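Local coordinates for protein RMD9, mitochondrial (Saccharomyces cerevisiae S288C, PDB 7A9X) that binds a dodecameric RNA motif in the 3'-UTRs of mitochondrial mRNAs and takes part in their processing or stability, at residues V406-A411 / S418-I423; T369-N374 / S412-R417; K444-I449 / E455-R460. All coordinates share one frame; numbering follows the deposited sequence.

Interaction 1. Residues V406-A411 / S418-I423. With nucleotides of chain B.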
loop_
_atom_site.group_PDB
_atom_site.type_symbol
_atom_site.label_atom_id
_atom_site.label_comp_id
_atom_site.label_asym_id
_atom_site.label_seq_id
_atom_site.Cartn_x
_atom_site.Cartn_y
_atom_site.Cartn_z
ATOM N N VAL A 406 12.790 7.110 6.085
ATOM C CA VAL A 406 11.735 8.112 5.941
ATOM C C VAL A 406 12.201 9.456 6.486
ATOM O O VAL A 406 12.009 10.501 5.853
ATOM C CB VAL A 406 10.447 7.642 6.641
ATOM C CG1 VAL A 406 9.391 8.730 6.582
ATOM C CG2 VAL A 406 9.934 6.364 6.010
ATOM N N MET A 407 12.818 9.446 7.670
ATOM C CA MET A 407 13.315 10.682 8.267
ATOM C C MET A 407 14.290 11.392 7.337
ATOM O O MET A 407 14.166 12.600 7.102
ATOM C CB MET A 407 13.980 10.373 9.610
ATOM C CG MET A 407 14.363 11.597 10.425
ATOM S SD MET A 407 15.381 11.183 11.854
ATOM C CE MET A 407 14.365 9.957 12.670
ATOM N N LEU A 408 15.260 10.655 6.788
ATOM C CA LEU A 408 16.257 11.262 5.912
ATOM C C LEU A 408 15.630 11.772 4.620
ATOM O O LEU A 408 15.988 12.853 4.137
ATOM C CB LEU A 408 17.364 10.255 5.607
ATOM C CG LEU A 408 18.479 10.737 4.679
ATOM C CD1 LEU A 408 19.163 11.968 5.255
ATOM C CD2 LEU A 408 19.487 9.629 4.437
ATOM N N THR A 409 14.701 11.007 4.041
ATOM C CA THR A 409 14.051 11.431 2.804
ATOM C C THR A 409 13.339 12.764 2.988
ATOM O O THR A 409 13.577 13.723 2.242
ATOM C CB THR A 409 13.056 10.364 2.340
ATOM O OG1 THR A 409 13.722 9.104 2.189
ATOM C CG2 THR A 409 12.425 10.769 1.018
ATOM N N ARG A 410 12.462 12.843 3.989
ATOM C CA ARG A 410 11.689 14.054 4.224
ATOM C C ARG A 410 12.543 15.211 4.729
ATOM O O ARG A 410 12.134 16.367 4.589
ATOM C CB ARG A 410 10.563 13.761 5.216
ATOM C CG ARG A 410 9.654 12.611 4.800
ATOM C CD ARG A 410 8.827 12.964 3.568
ATOM N NE ARG A 410 7.931 11.878 3.179
ATOM C CZ ARG A 410 8.121 11.091 2.123
ATOM N NH1 ARG A 410 7.255 10.125 1.848
ATOM N NH2 ARG A 410 9.172 11.274 1.335
ATOM N N ALA A 411 13.720 14.934 5.301
ATOM C CA ALA A 411 14.569 16.005 5.814
ATOM C C ALA A 411 15.229 16.823 4.712
ATOM O O ALA A 411 15.908 17.808 5.021
ATOM C CB ALA A 411 15.645 15.433 6.739
ATOM N N SER A 418 24.320 18.645 7.812
ATOM C CA SER A 418 24.469 18.086 9.152
ATOM C C SER A 418 23.456 16.977 9.410
ATOM O O SER A 418 23.784 15.963 10.036
ATOM C CB SER A 418 24.315 19.189 10.197
ATOM O OG SER A 418 22.995 19.708 10.177
ATOM N N ILE A 419 22.218 17.152 8.942
ATOM C CA ILE A 419 21.203 16.133 9.173
ATOM C C ILE A 419 21.471 14.888 8.336
ATOM O O ILE A 419 21.068 13.783 8.719
ATOM C CB ILE A 419 19.797 16.709 8.904
ATOM C CG1 ILE A 419 18.728 15.838 9.566
ATOM C CG2 ILE A 419 19.538 16.858 7.408
ATOM C CD1 ILE A 419 18.827 15.806 11.074
ATOM N N ILE A 420 22.166 15.034 7.206
ATOM C CA ILE A 420 22.519 13.874 6.395
ATOM C C ILE A 420 23.579 13.040 7.102
ATOM O O ILE A 420 23.458 11.813 7.216
ATOM C CB ILE A 420 22.992 14.321 4.999
ATOM C CG1 ILE A 420 21.931 15.199 4.336
ATOM C CG2 ILE A 420 23.317 13.117 4.127
ATOM C CD1 ILE A 420 22.346 15.735 2.977
ATOM N N ASP A 421 24.637 13.694 7.591
ATOM C CA ASP A 421 25.673 12.991 8.334
ATOM C C ASP A 421 25.157 12.459 9.663
ATOM O O ASP A 421 25.674 11.453 10.161
ATOM C CB ASP A 421 26.873 13.915 8.563
ATOM C CG ASP A 421 27.467 14.435 7.269
ATOM O OD1 ASP A 421 27.416 13.711 6.256
ATOM O OD2 ASP A 421 27.974 15.574 7.262
ATOM N N PHE A 422 24.148 13.110 10.246
ATOM C CA PHE A 422 23.572 12.623 11.493
ATOM C C PHE A 422 22.844 11.300 11.279
ATOM O O PHE A 422 23.025 10.352 12.051
ATOM C CB PHE A 422 22.637 13.681 12.079
ATOM C CG PHE A 422 21.900 13.234 13.312
ATOM C CD1 PHE A 422 22.541 13.174 14.541
ATOM C CD2 PHE A 422 20.560 12.885 13.242
ATOM C CE1 PHE A 422 21.860 12.765 15.680
ATOM C CE2 PHE A 422 19.870 12.477 14.374
ATOM C CZ PHE A 422 20.518 12.415 15.594
ATOM N N ILE A 423 22.027 11.212 10.225
ATOM C CA ILE A 423 21.300 9.976 9.955
ATOM C C ILE A 423 22.257 8.874 9.525
ATOM O O ILE A 423 22.134 7.722 9.960
ATOM C CB ILE A 423 20.208 10.212 8.893
ATOM C CG1 ILE A 423 19.211 11.263 9.374
ATOM C CG2 ILE A 423 19.480 8.907 8.581
ATOM C CD1 ILE A 423 18.609 10.939 10.708
ATOM P P U B 10 6.140 4.349 0.239
ATOM O OP1 U B 10 5.639 5.624 -0.337
ATOM O OP2 U B 10 6.428 3.206 -0.666
ATOM O "O5'" U B 10 7.461 4.676 1.069
ATOM C "C5'" U B 10 7.572 5.862 1.844
ATOM C "C4'" U B 10 8.967 6.019 2.394
ATOM O "O4'" U B 10 9.298 4.848 3.180
ATOM C "C3'" U B 10 10.076 6.111 1.353
ATOM O "O3'" U B 10 10.275 7.440 0.899
ATOM C "C2'" U B 10 11.292 5.540 2.077
ATOM O "O2'" U B 10 11.935 6.537 2.855
ATOM C "C1'" U B 10 10.657 4.513 3.017
ATOM N N1 U B 10 10.741 3.126 2.503
ATOM C C2 U B 10 11.764 2.328 2.980
ATOM O O2 U B 10 12.588 2.722 3.786
ATOM N N3 U B 10 11.785 1.051 2.476
ATOM C C4 U B 10 10.903 0.505 1.567
ATOM O O4 U B 10 11.053 -0.663 1.208
ATOM C C5 U B 10 9.871 1.393 1.123
ATOM C C6 U B 10 9.826 2.640 1.598
ATOM P P U B 11 9.995 7.830 -0.635
ATOM O OP1 U B 11 9.961 9.313 -0.737
ATOM O OP2 U B 11 8.825 7.044 -1.102
ATOM O "O5'" U B 11 11.286 7.304 -1.408
ATOM C "C5'" U B 11 12.557 7.900 -1.202
ATOM C "C4'" U B 11 13.645 7.133 -1.907
ATOM O "O4'" U B 11 13.822 5.837 -1.277
ATOM C "C3'" U B 11 13.389 6.796 -3.367
ATOM O "O3'" U B 11 13.646 7.878 -4.242
ATOM C "C2'" U B 11 14.295 5.595 -3.591
ATOM O "O2'" U B 11 15.646 6.003 -3.748
ATOM C "C1'" U B 11 14.167 4.872 -2.250
ATOM N N1 U B 11 13.110 3.838 -2.278
ATOM C C2 U B 11 13.379 2.647 -2.929
ATOM O O2 U B 11 14.442 2.409 -3.478
ATOM N N3 U B 11 12.352 1.737 -2.908
ATOM C C4 U B 11 11.113 1.897 -2.319
ATOM O O4 U B 11 10.286 0.987 -2.387
ATOM C C5 U B 11 10.914 3.155 -1.670
ATOM C C6 U B 11 11.897 4.059 -1.673
#

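Interaction 2. Residues T369-N374 / S412-R417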
loop_
_atom_site.group_PDB
_atom_site.type_symbol
_atom_site.label_atom_id
_atom_site.label_comp_id
_atom_site.label_asym_id
_atom_site.label_seq_id
_atom_site.Cartn_x
_atom_site.Cartn_y
_atom_site.Cartn_z
ATOM N N THR A 369 6.233 12.756 7.442
ATOM C CA THR A 369 5.709 13.702 6.463
ATOM C C THR A 369 5.044 14.878 7.164
ATOM O O THR A 369 5.266 16.040 6.802
ATOM C CB THR A 369 4.726 12.997 5.526
ATOM O OG1 THR A 369 5.401 11.937 4.837
ATOM C CG2 THR A 369 4.159 13.969 4.508
ATOM N N ILE A 370 4.245 14.592 8.193
ATOM C CA ILE A 370 3.648 15.652 8.998
ATOM C C ILE A 370 4.723 16.400 9.780
ATOM O O ILE A 370 4.657 17.626 9.928
ATOM C CB ILE A 370 2.568 15.061 9.923
ATOM C CG1 ILE A 370 1.457 14.419 9.087
ATOM C CG2 ILE A 370 2.004 16.130 10.848
ATOM C CD1 ILE A 370 0.483 13.582 9.891
ATOM N N PHE A 371 5.735 15.684 10.279
ATOM C CA PHE A 371 6.795 16.330 11.051
ATOM C C PHE A 371 7.483 17.419 10.237
ATOM O O PHE A 371 7.548 18.582 10.654
ATOM C CB PHE A 371 7.820 15.299 11.531
ATOM C CG PHE A 371 8.973 15.903 12.293
ATOM C CD1 PHE A 371 10.113 16.343 11.633
ATOM C CD2 PHE A 371 8.910 16.043 13.669
ATOM C CE1 PHE A 371 11.167 16.910 12.337
ATOM C CE2 PHE A 371 9.960 16.605 14.377
ATOM C CZ PHE A 371 11.087 17.040 13.711
ATOM N N PHE A 372 8.010 17.058 9.067
ATOM C CA PHE A 372 8.791 18.009 8.289
ATOM C C PHE A 372 7.932 19.045 7.576
ATOM O O PHE A 372 8.480 20.031 7.071
ATOM C CB PHE A 372 9.686 17.257 7.303
ATOM C CG PHE A 372 10.826 16.533 7.969
ATOM C CD1 PHE A 372 12.002 17.197 8.272
ATOM C CD2 PHE A 372 10.712 15.197 8.315
ATOM C CE1 PHE A 372 13.046 16.541 8.896
ATOM C CE2 PHE A 372 11.754 14.535 8.934
ATOM C CZ PHE A 372 12.924 15.209 9.224
ATOM N N GLU A 373 6.612 18.862 7.524
ATOM C CA GLU A 373 5.754 19.974 7.136
ATOM C C GLU A 373 5.621 20.975 8.276
ATOM O O GLU A 373 5.608 22.188 8.044
ATOM C CB GLU A 373 4.376 19.471 6.707
ATOM C CG GLU A 373 4.369 18.741 5.380
ATOM C CD GLU A 373 2.974 18.342 4.950
ATOM O OE1 GLU A 373 2.005 18.768 5.613
ATOM O OE2 GLU A 373 2.849 17.602 3.952
ATOM N N ASN A 374 5.541 20.476 9.510
ATOM C CA ASN A 374 5.437 21.356 10.668
ATOM C C ASN A 374 6.731 22.137 10.883
ATOM O O ASN A 374 6.706 23.355 11.090
ATOM C CB ASN A 374 5.081 20.533 11.907
ATOM C CG ASN A 374 4.827 21.394 13.127
ATOM O OD1 ASN A 374 3.806 22.072 13.214
ATOM N ND2 ASN A 374 5.751 21.362 14.082
ATOM N N SER A 412 15.048 16.448 3.444
ATOM C CA SER A 412 15.617 17.214 2.341
ATOM C C SER A 412 15.072 18.634 2.279
ATOM O O SER A 412 15.702 19.501 1.664
ATOM C CB SER A 412 15.349 16.497 1.018
ATOM O OG SER A 412 13.961 16.280 0.832
ATOM N N ILE A 413 13.912 18.884 2.892
ATOM C CA ILE A 413 13.350 20.231 2.928
ATOM C C ILE A 413 14.265 21.180 3.692
ATOM O O ILE A 413 14.329 22.377 3.384
ATOM C CB ILE A 413 11.930 20.186 3.531
ATOM C CG1 ILE A 413 10.925 19.667 2.500
ATOM C CG2 ILE A 413 11.499 21.547 4.039
ATOM C CD1 ILE A 413 9.476 19.866 2.911
ATOM N N TRP A 414 15.002 20.667 4.679
ATOM C CA TRP A 414 15.891 21.527 5.452
ATOM C C TRP A 414 17.101 21.973 4.639
ATOM O O TRP A 414 17.648 23.052 4.896
ATOM C CB TRP A 414 16.334 20.814 6.729
ATOM C CG TRP A 414 15.269 20.791 7.776
ATOM C CD1 TRP A 414 14.099 21.493 7.765
ATOM C CD2 TRP A 414 15.266 20.024 8.986
ATOM N NE1 TRP A 414 13.368 21.216 8.895
ATOM C CE2 TRP A 414 14.063 20.316 9.661
ATOM C CE3 TRP A 414 16.163 19.121 9.565
ATOM C CZ2 TRP A 414 13.734 19.735 10.886
ATOM C CZ3 TRP A 414 15.834 18.546 10.781
ATOM C CH2 TRP A 414 14.630 18.856 11.427
ATOM N N HIS A 415 17.526 21.168 3.663
ATOM C CA HIS A 415 18.656 21.502 2.791
ATOM C C HIS A 415 19.926 21.769 3.600
ATOM O O HIS A 415 20.613 22.773 3.402
ATOM C CB HIS A 415 18.329 22.701 1.893
ATOM C CG HIS A 415 17.185 22.470 0.957
ATOM N ND1 HIS A 415 17.248 21.578 -0.094
ATOM C CD2 HIS A 415 15.954 23.033 0.899
ATOM C CE1 HIS A 415 16.101 21.593 -0.750
ATOM N NE2 HIS A 415 15.299 22.467 -0.170
ATOM N N GLU A 416 20.242 20.861 4.522
ATOM C CA GLU A 416 21.435 20.992 5.346
ATOM C C GLU A 416 22.181 19.665 5.398
ATOM O O GLU A 416 21.567 18.595 5.419
ATOM C CB GLU A 416 21.094 21.470 6.768
ATOM C CG GLU A 416 20.263 20.504 7.597
ATOM C CD GLU A 416 20.088 20.978 9.028
ATOM O OE1 GLU A 416 20.366 22.165 9.300
ATOM O OE2 GLU A 416 19.679 20.164 9.883
ATOM N N ARG A 417 23.513 19.748 5.414
ATOM C CA ARG A 417 24.350 18.555 5.369
ATOM C C ARG A 417 24.459 17.877 6.728
ATOM O O ARG A 417 24.667 16.659 6.794
ATOM C CB ARG A 417 25.743 18.921 4.850
ATOM C CG ARG A 417 26.685 17.744 4.657
ATOM C CD ARG A 417 28.042 18.213 4.163
ATOM N NE ARG A 417 28.921 17.102 3.806
ATOM C CZ ARG A 417 29.840 16.585 4.615
ATOM N NH1 ARG A 417 30.006 17.077 5.835
ATOM N NH2 ARG A 417 30.597 15.577 4.203
#

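Interaction 3. Residues K444-I449 / E455-R460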
loop_
_atom_site.group_PDB
_atom_site.type_symbol
_atom_site.label_atom_id
_atom_site.label_comp_id
_atom_site.label_asym_id
_atom_site.label_seq_id
_atom_site.Cartn_x
_atom_site.Cartn_y
_atom_site.Cartn_z
ATOM N N LYS A 444 20.704 10.329 -2.979
ATOM C CA LYS A 444 19.696 11.312 -3.360
ATOM C C LYS A 444 19.795 12.577 -2.518
ATOM O O LYS A 444 19.542 13.679 -3.020
ATOM C CB LYS A 444 18.300 10.697 -3.232
ATOM C CG LYS A 444 17.159 11.580 -3.725
ATOM C CD LYS A 444 15.808 11.006 -3.314
ATOM C CE LYS A 444 14.663 11.638 -4.091
ATOM N NZ LYS A 444 14.649 13.122 -4.007
ATOM N N SER A 445 20.173 12.438 -1.243
ATOM C CA SER A 445 20.202 13.582 -0.336
ATOM C C SER A 445 21.192 14.650 -0.786
ATOM O O SER A 445 21.013 15.829 -0.465
ATOM C CB SER A 445 20.538 13.116 1.081
ATOM O OG SER A 445 19.551 12.222 1.571
ATOM N N LEU A 446 22.233 14.264 -1.527
ATOM C CA LEU A 446 23.226 15.232 -1.973
ATOM C C LEU A 446 22.646 16.253 -2.943
ATOM O O LEU A 446 23.208 17.344 -3.083
ATOM C CB LEU A 446 24.409 14.506 -2.610
ATOM C CG LEU A 446 25.155 13.538 -1.685
ATOM C CD1 LEU A 446 26.339 12.914 -2.402
ATOM C CD2 LEU A 446 25.604 14.244 -0.415
ATOM N N GLY A 447 21.543 15.929 -3.609
ATOM C CA GLY A 447 20.870 16.862 -4.486
ATOM C C GLY A 447 20.100 17.969 -3.800
ATOM O O GLY A 447 19.599 18.870 -4.478
ATOM N N SER A 448 19.986 17.936 -2.470
ATOM C CA SER A 448 19.291 18.972 -1.721
ATOM C C SER A 448 20.223 19.917 -0.978
ATOM O O SER A 448 19.738 20.856 -0.338
ATOM C CB SER A 448 18.317 18.341 -0.715
ATOM O OG SER A 448 17.265 17.654 -1.380
ATOM N N ILE A 449 21.534 19.698 -1.037
ATOM C CA ILE A 449 22.494 20.559 -0.361
ATOM C C ILE A 449 23.507 21.056 -1.378
ATOM O O ILE A 449 23.753 20.422 -2.410
ATOM C CB ILE A 449 23.209 19.835 0.801
ATOM C CG1 ILE A 449 23.983 18.621 0.277
ATOM C CG2 ILE A 449 22.209 19.438 1.881
ATOM C CD1 ILE A 449 24.854 17.955 1.321
ATOM N N GLU A 455 33.368 14.465 -5.460
ATOM C CA GLU A 455 34.003 13.332 -4.796
ATOM C C GLU A 455 33.015 12.603 -3.895
ATOM O O GLU A 455 32.932 11.369 -3.919
ATOM C CB GLU A 455 35.212 13.806 -3.990
ATOM C CG GLU A 455 36.120 14.759 -4.741
ATOM C CD GLU A 455 37.256 15.273 -3.881
ATOM O OE1 GLU A 455 37.538 14.649 -2.837
ATOM O OE2 GLU A 455 37.863 16.302 -4.246
ATOM N N GLU A 456 32.257 13.352 -3.089
ATOM C CA GLU A 456 31.274 12.723 -2.214
ATOM C C GLU A 456 30.149 12.077 -3.011
ATOM O O GLU A 456 29.628 11.031 -2.609
ATOM C CB GLU A 456 30.708 13.748 -1.232
ATOM C CG GLU A 456 29.787 13.147 -0.186
ATOM C CD GLU A 456 29.282 14.176 0.803
ATOM O OE1 GLU A 456 28.317 13.872 1.537
ATOM O OE2 GLU A 456 29.850 15.288 0.845
ATOM N N ILE A 457 29.767 12.679 -4.139
ATOM C CA ILE A 457 28.752 12.077 -4.998
ATOM C C ILE A 457 29.242 10.738 -5.533
ATOM O O ILE A 457 28.486 9.758 -5.586
ATOM C CB ILE A 457 28.374 13.043 -6.136
ATOM C CG1 ILE A 457 27.825 14.351 -5.560
ATOM C CG2 ILE A 457 27.356 12.405 -7.065
ATOM C CD1 ILE A 457 27.365 15.337 -6.609
ATOM N N LEU A 458 30.515 10.673 -5.930
ATOM C CA LEU A 458 31.092 9.408 -6.371
ATOM C C LEU A 458 31.153 8.399 -5.232
ATOM O O LEU A 458 30.851 7.216 -5.430
ATOM C CB LEU A 458 32.488 9.643 -6.952
ATOM C CG LEU A 458 32.573 10.127 -8.399
ATOM C CD1 LEU A 458 33.988 10.575 -8.727
ATOM C CD2 LEU A 458 32.126 9.025 -9.346
ATOM N N ASP A 459 31.534 8.845 -4.033
ATOM C CA ASP A 459 31.675 7.927 -2.906
ATOM C C ASP A 459 30.342 7.283 -2.548
ATOM O O ASP A 459 30.260 6.066 -2.345
ATOM C CB ASP A 459 32.260 8.661 -1.699
ATOM C CG ASP A 459 33.677 9.141 -1.939
ATOM O OD1 ASP A 459 34.429 8.449 -2.659
ATOM O OD2 ASP A 459 34.037 10.213 -1.413
ATOM N N ARG A 460 29.281 8.087 -2.462
ATOM C CA ARG A 460 27.974 7.534 -2.134
ATOM C C ARG A 460 27.394 6.723 -3.285
ATOM O O ARG A 460 26.557 5.845 -3.049
ATOM C CB ARG A 460 27.017 8.656 -1.724
ATOM C CG ARG A 460 27.453 9.388 -0.462
ATOM C CD ARG A 460 26.334 10.236 0.124
ATOM N NE ARG A 460 26.796 11.015 1.269
ATOM C CZ ARG A 460 26.824 10.567 2.521
ATOM N NH1 ARG A 460 26.413 9.337 2.801
ATOM N NH2 ARG A 460 27.264 11.351 3.496
#

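Interaction 1. Residues V406-A411 / S418-I423
The helical hairpin of the seventh pentatricopeptide repeat is closed by Met407 and Leu408 of its first helix, with Ala411 just beyond its end, meeting Ile419, Ile420 and Ile423 of its second. The short segments run antiparallel, at 167° with axes 10.2 Å apart; the side chains that meet are apolar and buried, and no hydrogen bond crosses between them. Leu408 and Ile423 lie alongside one another, pointing opposite ways, with Leu408 CB 3.9 Å from Ile423 CG2. A chi1 of 179° turns Leu408 away from its own nitrogen and carries CD1 to the second helix, 4.0 Å from Ile420 CA. At one end of the seam Met407, its chain bent at the last torsion, sets SD 3.4 Å from Ile423 CD1; nearer the turn, Ala411 CB lies 4.2 Å from Ile419 CG2. Other residues of 406-411 meet the RNA. Arg410 NH2 donates a nearly straight bond (165°) to OP1 of U11 of chain B, 3.0 Å away and in the plane of the guanidinium, while NE of the same group is held by Thr369 OG1 of helix 357-374. Val406 CG2 packs against the sugar of U10 of chain B, 3.3 Å from its O4'. One side of the helix meets its repeat partner and another the RNA, with neighbouring helices packed around, as in pentatricopeptide repeats, whose first helices line the RNA-binding surface of the solenoid.

Interaction 2. Residues T369-N374 / S412-R417
Three aromatic rings, those of Phe371 and Phe372 on helix 357-374 and of Trp414 in the turn after helix 401-410, make up most of this contact. Phe372 presents its edge to the indole in a T-shaped pair: the centroid of its ring is 5.0 Å from that of the six-membered ring of Trp414, and the planes meet at 63°. Phe372 CE1 does the touching, over one face of the indole and displaced toward the rim, 3.8 Å from Trp414 CH2. The same indole carbon also lies at the edge of the Phe371 ring, 4.1 Å from Phe371 CE1. Phe371 has CG anti to the backbone N (chi1 178°), which swings its ring to the side where Trp414 arrives. In this pentatricopeptide array the contact joins the first helix of the sixth repeat to the turn within the seventh. A slighter van der Waals contact, made by the exposed Ile413, sets Ile413 CD1 4.3 Å from the carbonyl oxygen Phe372 O. No hydrogen bond crosses between the segments; Trp414 NE1 donates instead to the carbonyl of Tyr375, just past the end of 369-374, which fixes the indole from its nitrogen side.

Interaction 3. Residues K444-I449 / E455-R460
The chain leaves helix 436-445 through a run of turns and enters helix 454-470 in such a way that the backbones come nearest at Leu446 and Ile457, their CA atoms 7.0 Å apart. One side chain, that of Leu446, makes nearly all the contact, and its two methyls meet different chemistry. Leu446 CD1 goes to the helix surface, 3.6 Å from Ile457 CA, and also packs against Ile457 CG1. The same methyl, Leu446 CD1, lies 3.7 Å from Arg460 CD. Leu446 CD2 turns to the charged ends, 3.4 Å from Glu456 OE1, and approaches the Arg460 guanidinium obliquely. Those ends are paired one turn apart on the second helix: Arg460 NE donates to Glu456 OE1 at 3.2 Å and 155°, on the lone pair that faces away from the other carboxylate oxygen and almost in the guanidinium plane, with a weaker bond from NH2 to the same oxygen. A chi1 of -174° points the Glu456 chain away from its own nitrogen, and the rest of it is extended. The strongest outside partner of Arg460 is Asp424 of helix 417-429, which forms a salt bridge with NH1. Leu446 therefore covers a salt-bridged pair, CD1 on Arg460 CD and CD2 against the bonded OE1 and NE. With Glu456 on NE and weakly on NH2, and Asp424 on NH1, the guanidinium is probably limited in its rotation, and an apolar closure within the eighth repeat merges into an ionic network reaching back to the seventh.

Overall arrangement
Interactions 1 and 3 each close the helical pair of a single repeat, the seventh and the eighth, whereas interaction 2 joins the sixth to the seventh. Interaction 1 is the fully buried one, its side chains meeting through aliphatic and sulphur contacts; the other two are partly buried, and their chemistry differs, with aromatic rings in interaction 2 and a leucine beside a salt bridge in interaction 3. The three are continuous: Phe372 of interaction 2 packs on Arg410 and Ala411, Ile420 of interaction 1 touches Ile449, and His415 ND1 is hydrogen-bonded to Ser448 O. A long, weak ion pair between Arg417 and Glu456 also joins interactions 2 and 3.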